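Similar to hydroxylamine oxidoreductase (Kuenenia stuttgartiensis, PDB 6H5L) is a multiheme c-type cytochrome of an anammox bacterium that probably acts as an oxidoreductase within a 60-heme reductase complex. Local coordinates at residues E36-Q48 with Y403-A415. Numbering follows the deposited sequence.
Sequences EGSGPFTKYFKAQ and YPLSDGIVKELSA
Phe-41 and Tyr-44, both from the loop of residues 36-48, pack their rings against Leu-405, at the N-cap of the short helix 406-412, and against Gly-408 and Glu-412 within it. Phe-41 can be followed outward from its CB, which comes within 4.0 Å of Leu-405 CD2. With CG held beside the backbone N and anti to the carbonyl carbon (chi1 -48°), the ring turns one face to that methyl as the two side chains run past each other in opposite directions: Leu-405 CD2 sits 3.6 Å from the Phe-41 ring centroid, 18° off the normal, in a CH-pi contact. Pro-40 CG lies over the opposite face. On the helix side of the ring, CD1 also approaches Glu-412 CG, and Gly-408 O lies at the ring edge, in its plane, 3.6 Å from Phe-41 CE1. That oxygen also accepts the backbone hydrogen bond from Glu-412 N. At the far end, Phe-41 CZ is 4.1 Å from Leu-413 CD1. It also lies near Ile-409 CG1.

Tyr-44 takes the other branch of Leu-405, its CD2 packing on Leu-405 CD1, and reaches across Gly-408. There the phenol lies close to the helix backbone, with Tyr-44 CZ 3.5 Å from Gly-408 CA. Tyr-44 OH donates to Glu-412 OE1 at 3.1 Å, and this oxygen accepts on its anti lone pair, away from the other carboxylate oxygen; the bend of the glutamate at chi2 folds the carboxylate back to the edge of the ring, the two planes 72° apart.

The arrangement joins the loop between helices 22-28 and 51-54 to a distant part of the chain, with the Phe-41 side chain about 11 Å from a bound heme c. Helix 182-189 touches both segments, through Phe-45 and Leu-405, and its Arg-189 forms a salt bridge with Asp-407; Phe-426 of helix 420-429 packs against Ile-409 and Val-410.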
loop_
_atom_site.group_PDB
_atom_site.type_symbol
_atom_site.label_atom_id
_atom_site.label_comp_id
_atom_site.label_asym_id
_atom_site.label_seq_id
_atom_site.Cartn_x
_atom_site.Cartn_y
_atom_site.Cartn_z
ATOM N N GLU A 36 -29.583 53.907 15.579
ATOM C CA GLU A 36 -30.893 53.936 14.949
ATOM C C GLU A 36 -31.271 52.513 14.564
ATOM O O GLU A 36 -30.470 51.584 14.683
ATOM C CB GLU A 36 -30.887 54.868 13.733
ATOM C CG GLU A 36 -32.229 55.477 13.386
ATOM C CD GLU A 36 -32.154 56.373 12.164
ATOM O OE1 GLU A 36 -31.170 57.134 12.039
ATOM O OE2 GLU A 36 -33.073 56.308 11.322
ATOM N N GLY A 37 -32.503 52.353 14.101
ATOM C CA GLY A 37 -33.016 51.066 13.663
ATOM C C GLY A 37 -32.882 50.878 12.167
ATOM O O GLY A 37 -31.874 51.258 11.561
ATOM N N SER A 38 -33.914 50.291 11.565
ATOM C CA SER A 38 -33.949 50.074 10.126
ATOM C C SER A 38 -35.397 49.899 9.697
ATOM O O SER A 38 -36.263 49.538 10.498
ATOM C CB SER A 38 -33.116 48.856 9.712
ATOM O OG SER A 38 -33.651 47.665 10.261
ATOM N N GLY A 39 -35.645 50.156 8.416
ATOM C CA GLY A 39 -36.972 50.045 7.865
ATOM C C GLY A 39 -37.799 51.292 8.098
ATOM O O GLY A 39 -37.308 52.305 8.605
ATOM N N PRO A 40 -39.080 51.240 7.730
ATOM C CA PRO A 40 -39.949 52.415 7.920
ATOM C C PRO A 40 -40.053 52.881 9.364
ATOM O O PRO A 40 -40.346 54.061 9.600
ATOM C CB PRO A 40 -41.305 51.934 7.382
ATOM C CG PRO A 40 -41.238 50.441 7.445
ATOM C CD PRO A 40 -39.810 50.097 7.155
ATOM N N PHE A 41 -39.817 52.000 10.336
ATOM C CA PHE A 41 -39.859 52.356 11.748
ATOM C C PHE A 41 -38.463 52.473 12.347
ATOM O O PHE A 41 -38.261 52.141 13.519
ATOM C CB PHE A 41 -40.692 51.336 12.523
ATOM C CG PHE A 41 -42.014 51.024 11.878
ATOM C CD1 PHE A 41 -42.971 52.013 11.718
ATOM C CD2 PHE A 41 -42.295 49.747 11.427
ATOM C CE1 PHE A 41 -44.184 51.731 11.121
ATOM C CE2 PHE A 41 -43.505 49.460 10.829
ATOM C CZ PHE A 41 -44.450 50.453 10.675
ATOM N N THR A 42 -37.491 52.936 11.553
ATOM C CA THR A 42 -36.113 53.033 12.029
ATOM C C THR A 42 -35.975 54.008 13.192
ATOM O O THR A 42 -35.082 53.851 14.032
ATOM C CB THR A 42 -35.192 53.445 10.879
ATOM O OG1 THR A 42 -33.871 53.683 11.379
ATOM C CG2 THR A 42 -35.710 54.706 10.197
ATOM N N LYS A 43 -36.845 55.011 13.262
ATOM C CA LYS A 43 -36.789 56.017 14.315
ATOM C C LYS A 43 -37.489 55.585 15.598
ATOM O O LYS A 43 -37.477 56.342 16.577
ATOM C CB LYS A 43 -37.411 57.320 13.807
ATOM C CG LYS A 43 -36.707 57.927 12.600
ATOM C CD LYS A 43 -35.296 58.380 12.953
ATOM C CE LYS A 43 -34.643 59.114 11.793
ATOM N NZ LYS A 43 -33.307 59.662 12.156
ATOM N N TYR A 44 -38.106 54.408 15.618
ATOM C CA TYR A 44 -38.861 53.953 16.776
ATOM C C TYR A 44 -38.088 52.979 17.655
ATOM O O TYR A 44 -38.561 52.649 18.747
ATOM C CB TYR A 44 -40.176 53.304 16.326
ATOM C CG TYR A 44 -41.157 54.282 15.719
ATOM C CD1 TYR A 44 -41.000 54.733 14.415
ATOM C CD2 TYR A 44 -42.239 54.754 16.451
ATOM C CE1 TYR A 44 -41.892 55.627 13.857
ATOM C CE2 TYR A 44 -43.140 55.647 15.900
ATOM C CZ TYR A 44 -42.961 56.080 14.604
ATOM O OH TYR A 44 -43.851 56.970 14.046
ATOM N N PHE A 45 -36.922 52.512 17.213
ATOM C CA PHE A 45 -36.109 51.604 18.007
ATOM C C PHE A 45 -34.649 51.793 17.622
ATOM O O PHE A 45 -34.319 52.545 16.701
ATOM C CB PHE A 45 -36.552 50.148 17.819
ATOM C CG PHE A 45 -36.257 49.590 16.451
ATOM C CD1 PHE A 45 -37.123 49.816 15.394
ATOM C CD2 PHE A 45 -35.120 48.830 16.230
ATOM C CE1 PHE A 45 -36.856 49.300 14.139
ATOM C CE2 PHE A 45 -34.847 48.313 14.978
ATOM C CZ PHE A 45 -35.715 48.547 13.931
ATOM N N LYS A 46 -33.771 51.101 18.344
ATOM C CA LYS A 46 -32.348 51.071 18.046
ATOM C C LYS A 46 -31.925 49.635 17.774
ATOM O O LYS A 46 -32.521 48.687 18.292
ATOM C CB LYS A 46 -31.514 51.657 19.194
ATOM C CG LYS A 46 -31.772 53.132 19.447
ATOM C CD LYS A 46 -30.713 53.734 20.352
ATOM C CE LYS A 46 -30.931 55.228 20.531
ATOM N NZ LYS A 46 -29.782 55.878 21.221
ATOM N N ALA A 47 -30.896 49.484 16.948
ATOM C CA ALA A 47 -30.448 48.159 16.550
ATOM C C ALA A 47 -29.759 47.443 17.705
ATOM O O ALA A 47 -29.142 48.065 18.573
ATOM C CB ALA A 47 -29.496 48.256 15.360
ATOM N N GLN A 48 -29.875 46.118 17.710
ATOM C CA GLN A 48 -29.118 45.313 18.655
ATOM C C GLN A 48 -27.635 45.362 18.300
ATOM O O GLN A 48 -27.253 45.650 17.162
ATOM C CB GLN A 48 -29.626 43.869 18.660
ATOM C CG GLN A 48 -31.080 43.735 19.086
ATOM C CD GLN A 48 -31.589 42.307 19.003
ATOM O OE1 GLN A 48 -31.069 41.409 19.664
ATOM N NE2 GLN A 48 -32.614 42.092 18.185
ATOM N N TYR A 403 -53.369 47.754 18.247
ATOM C CA TYR A 403 -52.453 46.982 17.420
ATOM C C TYR A 403 -51.028 47.495 17.627
ATOM O O TYR A 403 -50.829 48.700 17.825
ATOM C CB TYR A 403 -52.861 47.090 15.948
ATOM C CG TYR A 403 -52.104 46.183 15.002
ATOM C CD1 TYR A 403 -52.493 44.863 14.811
ATOM C CD2 TYR A 403 -51.005 46.650 14.295
ATOM C CE1 TYR A 403 -51.805 44.033 13.944
ATOM C CE2 TYR A 403 -50.310 45.829 13.426
ATOM C CZ TYR A 403 -50.715 44.521 13.254
ATOM O OH TYR A 403 -50.027 43.698 12.390
ATOM N N PRO A 404 -50.024 46.617 17.611
ATOM C CA PRO A 404 -48.657 47.051 17.932
ATOM C C PRO A 404 -48.181 48.182 17.029
ATOM O O PRO A 404 -48.253 48.096 15.801
ATOM C CB PRO A 404 -47.825 45.777 17.735
ATOM C CG PRO A 404 -48.693 44.852 16.937
ATOM C CD PRO A 404 -50.089 45.170 17.358
ATOM N N LEU A 405 -47.711 49.259 17.664
ATOM C CA LEU A 405 -47.143 50.419 16.972
ATOM C C LEU A 405 -48.170 51.087 16.060
ATOM O O LEU A 405 -47.873 51.450 14.920
ATOM C CB LEU A 405 -45.889 50.028 16.186
ATOM C CG LEU A 405 -44.838 51.120 15.985
ATOM C CD1 LEU A 405 -44.002 51.295 17.239
ATOM C CD2 LEU A 405 -43.957 50.798 14.796
ATOM N N SER A 406 -49.391 51.265 16.571
ATOM C CA SER A 406 -50.437 51.896 15.772
ATOM C C SER A 406 -50.130 53.361 15.491
ATOM O O SER A 406 -50.509 53.878 14.434
ATOM C CB SER A 406 -51.789 51.762 16.473
ATOM O OG SER A 406 -52.175 50.404 16.589
ATOM N N ASP A 407 -49.453 54.046 16.417
ATOM C CA ASP A 407 -49.087 55.440 16.183
ATOM C C ASP A 407 -48.038 55.556 15.084
ATOM O O ASP A 407 -48.086 56.483 14.266
ATOM C CB ASP A 407 -48.582 56.077 17.477
ATOM C CG ASP A 407 -47.447 55.295 18.110
ATOM O OD1 ASP A 407 -47.176 54.163 17.656
ATOM O OD2 ASP A 407 -46.823 55.814 19.059
ATOM N N GLY A 408 -47.081 54.626 15.051
ATOM C CA GLY A 408 -46.075 54.649 14.004
ATOM C C GLY A 408 -46.614 54.233 12.652
ATOM O O GLY A 408 -46.137 54.708 11.618
ATOM N N ILE A 409 -47.610 53.345 12.636
ATOM C CA ILE A 409 -48.233 52.944 11.376
ATOM C C ILE A 409 -48.920 54.137 10.724
ATOM O O ILE A 409 -48.752 54.398 9.527
ATOM C CB ILE A 409 -49.212 51.781 11.608
ATOM C CG1 ILE A 409 -48.448 50.504 11.965
ATOM C CG2 ILE A 409 -50.089 51.563 10.383
ATOM C CD1 ILE A 409 -49.320 49.405 12.530
ATOM N N VAL A 410 -49.709 54.879 11.506
ATOM C CA VAL A 410 -50.397 56.054 10.978
ATOM C C VAL A 410 -49.392 57.099 10.511
ATOM O O VAL A 410 -49.576 57.737 9.467
ATOM C CB VAL A 410 -51.359 56.628 12.035
ATOM C CG1 VAL A 410 -52.011 57.906 11.528
ATOM C CG2 VAL A 410 -52.412 55.597 12.403
ATOM N N LYS A 411 -48.309 57.284 11.270
ATOM C CA LYS A 411 -47.380 58.367 10.970
ATOM C C LYS A 411 -46.458 58.025 9.802
ATOM O O LYS A 411 -46.118 58.904 9.002
ATOM C CB LYS A 411 -46.560 58.715 12.210
ATOM C CG LYS A 411 -46.140 60.174 12.262
ATOM C CD LYS A 411 -44.744 60.344 12.835
ATOM C CE LYS A 411 -44.265 61.780 12.674
ATOM N NZ LYS A 411 -42.820 61.935 13.001
ATOM N N GLU A 412 -46.042 56.763 9.683
ATOM C CA GLU A 412 -45.034 56.389 8.698
ATOM C C GLU A 412 -45.606 55.759 7.437
ATOM O O GLU A 412 -44.948 55.805 6.392
ATOM C CB GLU A 412 -44.020 55.416 9.314
ATOM C CG GLU A 412 -43.373 55.902 10.602
ATOM C CD GLU A 412 -42.679 57.242 10.452
ATOM O OE1 GLU A 412 -42.790 58.074 11.376
ATOM O OE2 GLU A 412 -42.022 57.462 9.411
ATOM N N LEU A 413 -46.796 55.176 7.501
ATOM C CA LEU A 413 -47.397 54.491 6.367
ATOM C C LEU A 413 -48.568 55.310 5.829
ATOM O O LEU A 413 -48.932 56.355 6.375
ATOM C CB LEU A 413 -47.831 53.078 6.766
ATOM C CG LEU A 413 -46.706 52.181 7.289
ATOM C CD1 LEU A 413 -47.255 50.827 7.702
ATOM C CD2 LEU A 413 -45.610 52.024 6.247
ATOM N N SER A 414 -49.153 54.825 4.737
ATOM C CA SER A 414 -50.236 55.531 4.061
ATOM C C SER A 414 -51.077 54.513 3.298
ATOM O O SER A 414 -50.871 53.300 3.410
ATOM C CB SER A 414 -49.677 56.617 3.133
ATOM O OG SER A 414 -48.990 56.042 2.031
ATOM N N ALA A 415 -52.034 55.014 2.512
ATOM C CA ALA A 415 -52.802 54.147 1.626
ATOM C C ALA A 415 -51.945 53.558 0.515
ATOM O O ALA A 415 -52.327 52.542 -0.075
ATOM C CB ALA A 415 -53.978 54.913 1.022
#